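Local coordinates for protein exosome complex exonuclease RRP46 homolog (Oryza sativa Japonica Group, PDB 3HKM) that binds double-stranded DNA and single-stranded RNA, cuts DNA hydrolytically and RNA phosphorolytically in vitro, and is probably a component of the exosome, at residues L94-N99 with G131-H136; A42-P47 with C124-F129; N22-D25 with G29-R32. One frame throughout, in Å; residues are numbered along the deposited sequence.

Contact 1. Residues L94-N99 with G131-H136; sequences LTVHPN and GIPLKH
Pro133 lies against two neighbouring side chains, Val96 and His97, and contributes most of the surface buried on its side of this contact. Val96 reaches it with both branches: CG2 comes to 4.0 Å from Pro133 CB, while CG1, anti to the backbone N (chi1 -175°), approaches Pro133 CG. His97 adds the edge of its imidazole. Its ND1 stands 3.9 Å from Pro133 CG, close to the ring plane, and the two side chains meet at about a right angle, so the proline abuts the rim of the imidazole and does not stack on it. One face of that imidazole is taken by its own neighbour, with Val96 CG1 3.5 Å above the plane and offset toward the rim. Valine, histidine and proline thus form a small cluster in which each touches the other two. A separate touch is made by the long chain of Lys135, which bends at its last torsion (chi4 -83°) and brings its ammonium group past a methyl, NZ 3.7 Å from Leu94 CD1, without a bond. No hydrogen bond joins 94-99 to 131-136; backbone bonds tie Lys135 to Ile91 at the end of helix 77-91 and Pro133 to Leu93, just before 94-99. Gly131 begins its loop with positive phi in a Schellman motif closing helix 115-130. The contact therefore illustrates how two surface loops can pair where their helices end: one runs from helix 77-91 to strand 100-110, the other from helix 115-130 to strand 138-145, with Pro47 of strand 38-49 beside His97.

Contact 2. Residues A42-P47 with C124-F129; sequences AAVYGP and CAALVF
Helix-on-sheet packing in the RNase PH domain is exemplified here by strand 38-49, a member of the mixed five-stranded sheet, and helix 115-130, which lies over one face of it. The axes of strand 42-44 and helix 124-129 approach to 7.5 Å and run in broadly the same direction, 31° apart. So close an approach rests on small residues. Ala42 and Ala126 meet methyl to methyl, CB to CB at 3.7 Å, and the Ala126 methyl also lies beside the carbonyl oxygen of Ala42. Two residues along the strand, Val44 again points its side chain at the helix, whereas the intervening Ala43 is turned to the other face of the sheet, the usual alternation of a strand. Val44 divides its branches between two helix residues. CG2 presses on the Ala126 methyl and lies against the helix backbone, 3.7 Å from Leu127 N; CG1, anti to the backbone N (chi1 -171°), is directed to the leucine side chain instead. Leu127 leaves the helix pointing away from the strand, but its outer end returns, and the two side chains cross at about a right angle. All four residues are buried, and strand and helix meet through apolar side chains and backbone atoms, with no hydrogen bond across. Ala31 of strand 29-35 also touches Ala126, and Ile132 lies on Val44 just past the helix end. The Ala126 methyl is packed tightly: Val44 CG2 stands 3.5 Å from its CB, nearer than carbon atoms usually come, while Val44 CG1 keeps a more ordinary 3.9 Å from Leu127 CD2.

Contact 3. Residues N22-D25 with G29-R32; sequences NPLD and GSAR
Ser30 lies beneath the bend made by Asn22, Pro23 and Leu24, its hydroxyl tucked against CD of the Pro23 ring, which is 3.0 Å from Ser30 OG. With OG set between the backbone N and the carbonyl carbon (chi1 63°), the hydroxyl faces the turn and accepts a hydrogen bond from Leu24 N, 3.1 Å away and nearly straight at 164°. Pro23 N is also near that oxygen but has no hydrogen to give. The second polar link is weaker: Asn22 N donates to Ser30 O over 2.8 Å, bent to 122°. Apolar atoms fill in around these bonds. Leu24 CD1 touches Ser30 CB at 3.9 Å, and Pro23 CG reaches the base of the Arg32 side chain, 4.1 Å from its CB. Beyond them, Leu41 of strand 38-49 supports both Pro23 and Leu24. With an alanine here CB would remain, as a methyl, but Leu24 N is likely to lose its acceptor and the turn to be less firmly held to the strand. The pairing is an example of a loop fastened to the strand it leads into, here between 17-21 and 29-35. A single serine sets the polar part of this join, taking one good bond on its side chain and one weak one on its backbone, with apolar contacts beside them.

All three contacts lie in the range of the 3' exoribonuclease family. Contact 3 closes first along the chain; contacts 1 and 2 follow, with alternating segments. Contacts 2 and 3, their centres about 8 Å apart, share the mixed sheet, where strands 29-35 and 38-49 are antiparallel neighbours bonded through their backbones. Contacts 1 and 2, centres about 12 Å apart, are joined by helix 115-130: contact 2 uses its last turns and contact 1 the loop that follows, with a probable backbone bond from Ile132 N to Leu127 O. Contacts 1 and 3, centres about 20 Å apart, do not touch. Together they tie the end of this helix to the mixed sheet and to nearby loops of the RNase PH-type fold.

Contact 1. Residues L94-N99 with G131-H136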
# COMPACT_ATOMS: atom_id res chain seq x y z
N LEU A 94 5.50 -12.88 -12.11
CA LEU A 94 4.52 -13.02 -13.19
C LEU A 94 4.73 -14.25 -14.05
O LEU A 94 3.86 -14.65 -14.83
CB LEU A 94 4.49 -11.75 -14.06
CG LEU A 94 5.82 -11.16 -14.57
CD1 LEU A 94 6.79 -10.72 -13.44
CD2 LEU A 94 6.52 -12.12 -15.52
N THR A 95 5.90 -14.86 -13.90
CA THR A 95 6.31 -15.98 -14.72
C THR A 95 5.83 -17.34 -14.18
O THR A 95 5.96 -18.36 -14.86
CB THR A 95 7.85 -15.98 -14.85
OG1 THR A 95 8.28 -17.17 -15.52
CG2 THR A 95 8.50 -15.91 -13.48
N VAL A 96 5.28 -17.36 -12.97
CA VAL A 96 4.89 -18.62 -12.35
C VAL A 96 3.58 -19.18 -12.91
O VAL A 96 3.51 -20.37 -13.28
CB VAL A 96 4.77 -18.49 -10.81
CG1 VAL A 96 4.49 -19.85 -10.19
CG2 VAL A 96 6.04 -17.89 -10.23
N HIS A 97 2.55 -18.34 -13.00
CA HIS A 97 1.23 -18.79 -13.43
C HIS A 97 0.74 -18.05 -14.66
O HIS A 97 -0.16 -17.22 -14.57
CB HIS A 97 0.22 -18.64 -12.30
CG HIS A 97 0.43 -19.62 -11.19
ND1 HIS A 97 0.90 -19.26 -9.95
CD2 HIS A 97 0.24 -20.96 -11.15
CE1 HIS A 97 1.00 -20.33 -9.18
NE2 HIS A 97 0.60 -21.38 -9.89
N PRO A 98 1.32 -18.37 -15.83
CA PRO A 98 0.97 -17.76 -17.12
C PRO A 98 -0.47 -18.07 -17.49
O PRO A 98 -1.03 -19.06 -17.01
CB PRO A 98 1.91 -18.46 -18.10
CG PRO A 98 3.04 -18.96 -17.26
CD PRO A 98 2.42 -19.34 -15.96
N ASN A 99 -1.05 -17.22 -18.35
CA ASN A 99 -2.46 -17.32 -18.74
C ASN A 99 -3.37 -17.40 -17.53
O ASN A 99 -4.18 -18.32 -17.41
CB ASN A 99 -2.70 -18.51 -19.68
CG ASN A 99 -4.08 -18.48 -20.31
OD1 ASN A 99 -4.63 -19.53 -20.65
ND2 ASN A 99 -4.64 -17.29 -20.48
N GLY A 131 -1.91 -16.73 -1.56
CA GLY A 131 -0.91 -17.58 -2.18
C GLY A 131 -0.53 -17.12 -3.58
O GLY A 131 -0.33 -17.92 -4.48
N ILE A 132 -0.43 -15.80 -3.76
CA ILE A 132 0.02 -15.24 -5.02
C ILE A 132 1.52 -15.10 -4.91
O ILE A 132 2.01 -14.48 -3.97
CB ILE A 132 -0.59 -13.86 -5.28
CG1 ILE A 132 -2.10 -13.85 -5.02
CG2 ILE A 132 -0.25 -13.38 -6.69
CD1 ILE A 132 -2.89 -14.81 -5.87
N PRO A 133 2.26 -15.69 -5.85
CA PRO A 133 3.73 -15.63 -5.80
C PRO A 133 4.27 -14.19 -5.92
O PRO A 133 4.01 -13.51 -6.91
CB PRO A 133 4.16 -16.47 -7.01
CG PRO A 133 2.97 -17.32 -7.33
CD PRO A 133 1.77 -16.50 -6.98
N LEU A 134 5.01 -13.74 -4.91
CA LEU A 134 5.60 -12.41 -4.92
C LEU A 134 7.12 -12.50 -5.07
O LEU A 134 7.74 -13.48 -4.64
CB LEU A 134 5.27 -11.68 -3.63
CG LEU A 134 4.04 -10.77 -3.51
CD1 LEU A 134 2.81 -11.31 -4.22
CD2 LEU A 134 3.75 -10.49 -2.04
N LYS A 135 7.72 -11.48 -5.69
CA LYS A 135 9.18 -11.34 -5.74
C LYS A 135 9.73 -10.97 -4.35
O LYS A 135 10.83 -11.36 -3.97
CB LYS A 135 9.60 -10.23 -6.72
CG LYS A 135 9.26 -10.46 -8.19
CD LYS A 135 9.90 -9.34 -9.02
CE LYS A 135 9.29 -9.19 -10.40
NZ LYS A 135 9.86 -10.14 -11.41
N HIS A 136 8.94 -10.19 -3.62
CA HIS A 136 9.32 -9.67 -2.32
C HIS A 136 8.11 -8.97 -1.73
O HIS A 136 7.14 -8.69 -2.44
CB HIS A 136 10.47 -8.67 -2.45
CG HIS A 136 10.30 -7.73 -3.60
ND1 HIS A 136 9.35 -6.73 -3.61
CD2 HIS A 136 10.93 -7.66 -4.80
CE1 HIS A 136 9.41 -6.07 -4.76
NE2 HIS A 136 10.36 -6.62 -5.49

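Contact 2. Residues A42-P47 with C124-F129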
# COMPACT_ATOMS: atom_id res chain seq x y z
N ALA A 42 -8.78 -5.48 1.68
CA ALA A 42 -8.13 -5.99 0.46
C ALA A 42 -8.56 -7.42 0.11
O ALA A 42 -8.39 -8.33 0.90
CB ALA A 42 -6.61 -5.91 0.60
N ALA A 43 -9.10 -7.61 -1.09
CA ALA A 43 -9.60 -8.93 -1.51
C ALA A 43 -8.88 -9.41 -2.77
O ALA A 43 -8.82 -8.69 -3.76
CB ALA A 43 -11.11 -8.88 -1.74
N VAL A 44 -8.35 -10.63 -2.73
CA VAL A 44 -7.61 -11.19 -3.85
C VAL A 44 -8.22 -12.51 -4.29
O VAL A 44 -8.61 -13.31 -3.45
CB VAL A 44 -6.14 -11.47 -3.48
CG1 VAL A 44 -5.35 -11.84 -4.73
CG2 VAL A 44 -5.53 -10.25 -2.80
N TYR A 45 -8.29 -12.75 -5.60
CA TYR A 45 -9.00 -13.93 -6.08
C TYR A 45 -8.14 -15.03 -6.76
O TYR A 45 -8.33 -15.34 -7.93
CB TYR A 45 -10.22 -13.48 -6.91
CG TYR A 45 -11.17 -12.67 -6.05
CD1 TYR A 45 -12.09 -13.29 -5.22
CD2 TYR A 45 -11.10 -11.28 -6.01
CE1 TYR A 45 -12.94 -12.56 -4.40
CE2 TYR A 45 -11.95 -10.53 -5.19
CZ TYR A 45 -12.86 -11.18 -4.39
OH TYR A 45 -13.71 -10.46 -3.57
N GLY A 46 -7.21 -15.63 -5.99
CA GLY A 46 -6.32 -16.70 -6.45
C GLY A 46 -5.90 -16.49 -7.88
O GLY A 46 -6.34 -15.54 -8.52
N PRO A 47 -5.02 -17.35 -8.42
CA PRO A 47 -4.81 -17.13 -9.85
C PRO A 47 -5.91 -17.84 -10.65
O PRO A 47 -6.07 -19.05 -10.50
CB PRO A 47 -3.43 -17.76 -10.11
CG PRO A 47 -2.85 -18.05 -8.74
CD PRO A 47 -4.03 -18.28 -7.86
N CYS A 124 -0.55 -6.12 -0.05
CA CYS A 124 0.58 -7.03 0.05
C CYS A 124 0.25 -8.19 0.98
O CYS A 124 0.66 -9.33 0.74
CB CYS A 124 1.84 -6.32 0.54
SG CYS A 124 3.23 -7.44 0.83
N ALA A 125 -0.49 -7.89 2.04
CA ALA A 125 -0.90 -8.92 2.99
C ALA A 125 -1.90 -9.89 2.38
O ALA A 125 -1.79 -11.10 2.57
CB ALA A 125 -1.46 -8.29 4.25
N ALA A 126 -2.89 -9.35 1.66
CA ALA A 126 -3.92 -10.17 1.04
C ALA A 126 -3.37 -11.08 -0.07
O ALA A 126 -3.78 -12.23 -0.20
CB ALA A 126 -5.05 -9.31 0.52
N LEU A 127 -2.43 -10.57 -0.87
CA LEU A 127 -1.75 -11.39 -1.89
C LEU A 127 -1.02 -12.56 -1.25
O LEU A 127 -1.09 -13.69 -1.73
CB LEU A 127 -0.73 -10.56 -2.66
CG LEU A 127 -1.24 -9.47 -3.60
CD1 LEU A 127 -0.11 -8.51 -3.93
CD2 LEU A 127 -1.82 -10.09 -4.86
N VAL A 128 -0.30 -12.27 -0.17
CA VAL A 128 0.42 -13.31 0.54
C VAL A 128 -0.57 -14.37 1.03
O VAL A 128 -0.32 -15.57 0.91
CB VAL A 128 1.21 -12.74 1.73
CG1 VAL A 128 1.67 -13.86 2.65
CG2 VAL A 128 2.39 -11.94 1.23
N PHE A 129 -1.69 -13.91 1.58
CA PHE A 129 -2.69 -14.83 2.10
C PHE A 129 -3.39 -15.64 1.02
O PHE A 129 -3.83 -16.76 1.28
CB PHE A 129 -3.74 -14.10 2.94
CG PHE A 129 -4.77 -15.02 3.51
CD1 PHE A 129 -4.44 -15.92 4.53
CD2 PHE A 129 -6.07 -15.03 3.02
CE1 PHE A 129 -5.38 -16.78 5.05
CE2 PHE A 129 -7.01 -15.90 3.54
CZ PHE A 129 -6.67 -16.77 4.56

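Contact 3. Residues N22-D25 with G29-R32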
# COMPACT_ATOMS: atom_id res chain seq x y z
N ASN A 22 -8.08 -12.74 6.27
CA ASN A 22 -9.21 -13.05 5.38
C ASN A 22 -10.61 -13.02 5.97
O ASN A 22 -11.19 -14.06 6.27
CB ASN A 22 -9.00 -14.38 4.68
CG ASN A 22 -9.09 -15.55 5.62
OD1 ASN A 22 -8.79 -15.43 6.81
ND2 ASN A 22 -9.50 -16.70 5.10
N PRO A 23 -11.18 -11.82 6.10
CA PRO A 23 -12.58 -11.70 6.53
C PRO A 23 -13.53 -12.32 5.50
O PRO A 23 -14.58 -12.85 5.87
CB PRO A 23 -12.79 -10.18 6.60
CG PRO A 23 -11.42 -9.57 6.58
CD PRO A 23 -10.57 -10.51 5.82
N LEU A 24 -13.16 -12.26 4.23
CA LEU A 24 -14.06 -12.66 3.15
C LEU A 24 -13.99 -14.14 2.82
O LEU A 24 -12.91 -14.68 2.59
CB LEU A 24 -13.78 -11.83 1.89
CG LEU A 24 -13.97 -10.32 2.04
CD1 LEU A 24 -13.29 -9.59 0.90
CD2 LEU A 24 -15.45 -9.96 2.11
N ASP A 25 -15.14 -14.80 2.80
CA ASP A 25 -15.21 -16.24 2.53
C ASP A 25 -14.99 -16.58 1.05
O ASP A 25 -14.48 -17.66 0.73
CB ASP A 25 -16.56 -16.81 2.98
CG ASP A 25 -16.87 -16.54 4.43
OD1 ASP A 25 -15.93 -16.38 5.24
OD2 ASP A 25 -18.07 -16.48 4.78
N GLY A 29 -7.77 -14.69 -0.82
CA GLY A 29 -7.07 -14.03 0.26
C GLY A 29 -7.65 -12.66 0.51
O GLY A 29 -7.94 -11.92 -0.43
N SER A 30 -7.84 -12.30 1.77
CA SER A 30 -8.23 -10.94 2.08
C SER A 30 -7.61 -10.43 3.37
O SER A 30 -7.13 -11.19 4.20
CB SER A 30 -9.76 -10.78 2.06
OG SER A 30 -10.41 -11.56 3.05
N ALA A 31 -7.61 -9.11 3.52
CA ALA A 31 -7.03 -8.45 4.68
C ALA A 31 -7.76 -7.14 4.92
O ALA A 31 -7.81 -6.29 4.04
CB ALA A 31 -5.54 -8.19 4.45
N ARG A 32 -8.35 -6.99 6.10
CA ARG A 32 -8.79 -5.68 6.54
C ARG A 32 -7.64 -5.07 7.34
O ARG A 32 -7.38 -5.45 8.48
CB ARG A 32 -10.06 -5.77 7.39
CG ARG A 32 -10.23 -4.60 8.36
CD ARG A 32 -11.60 -4.58 9.02
NE ARG A 32 -12.65 -4.33 8.03
CZ ARG A 32 -13.84 -3.81 8.30
NH1 ARG A 32 -14.16 -3.45 9.53
NH2 ARG A 32 -14.71 -3.64 7.32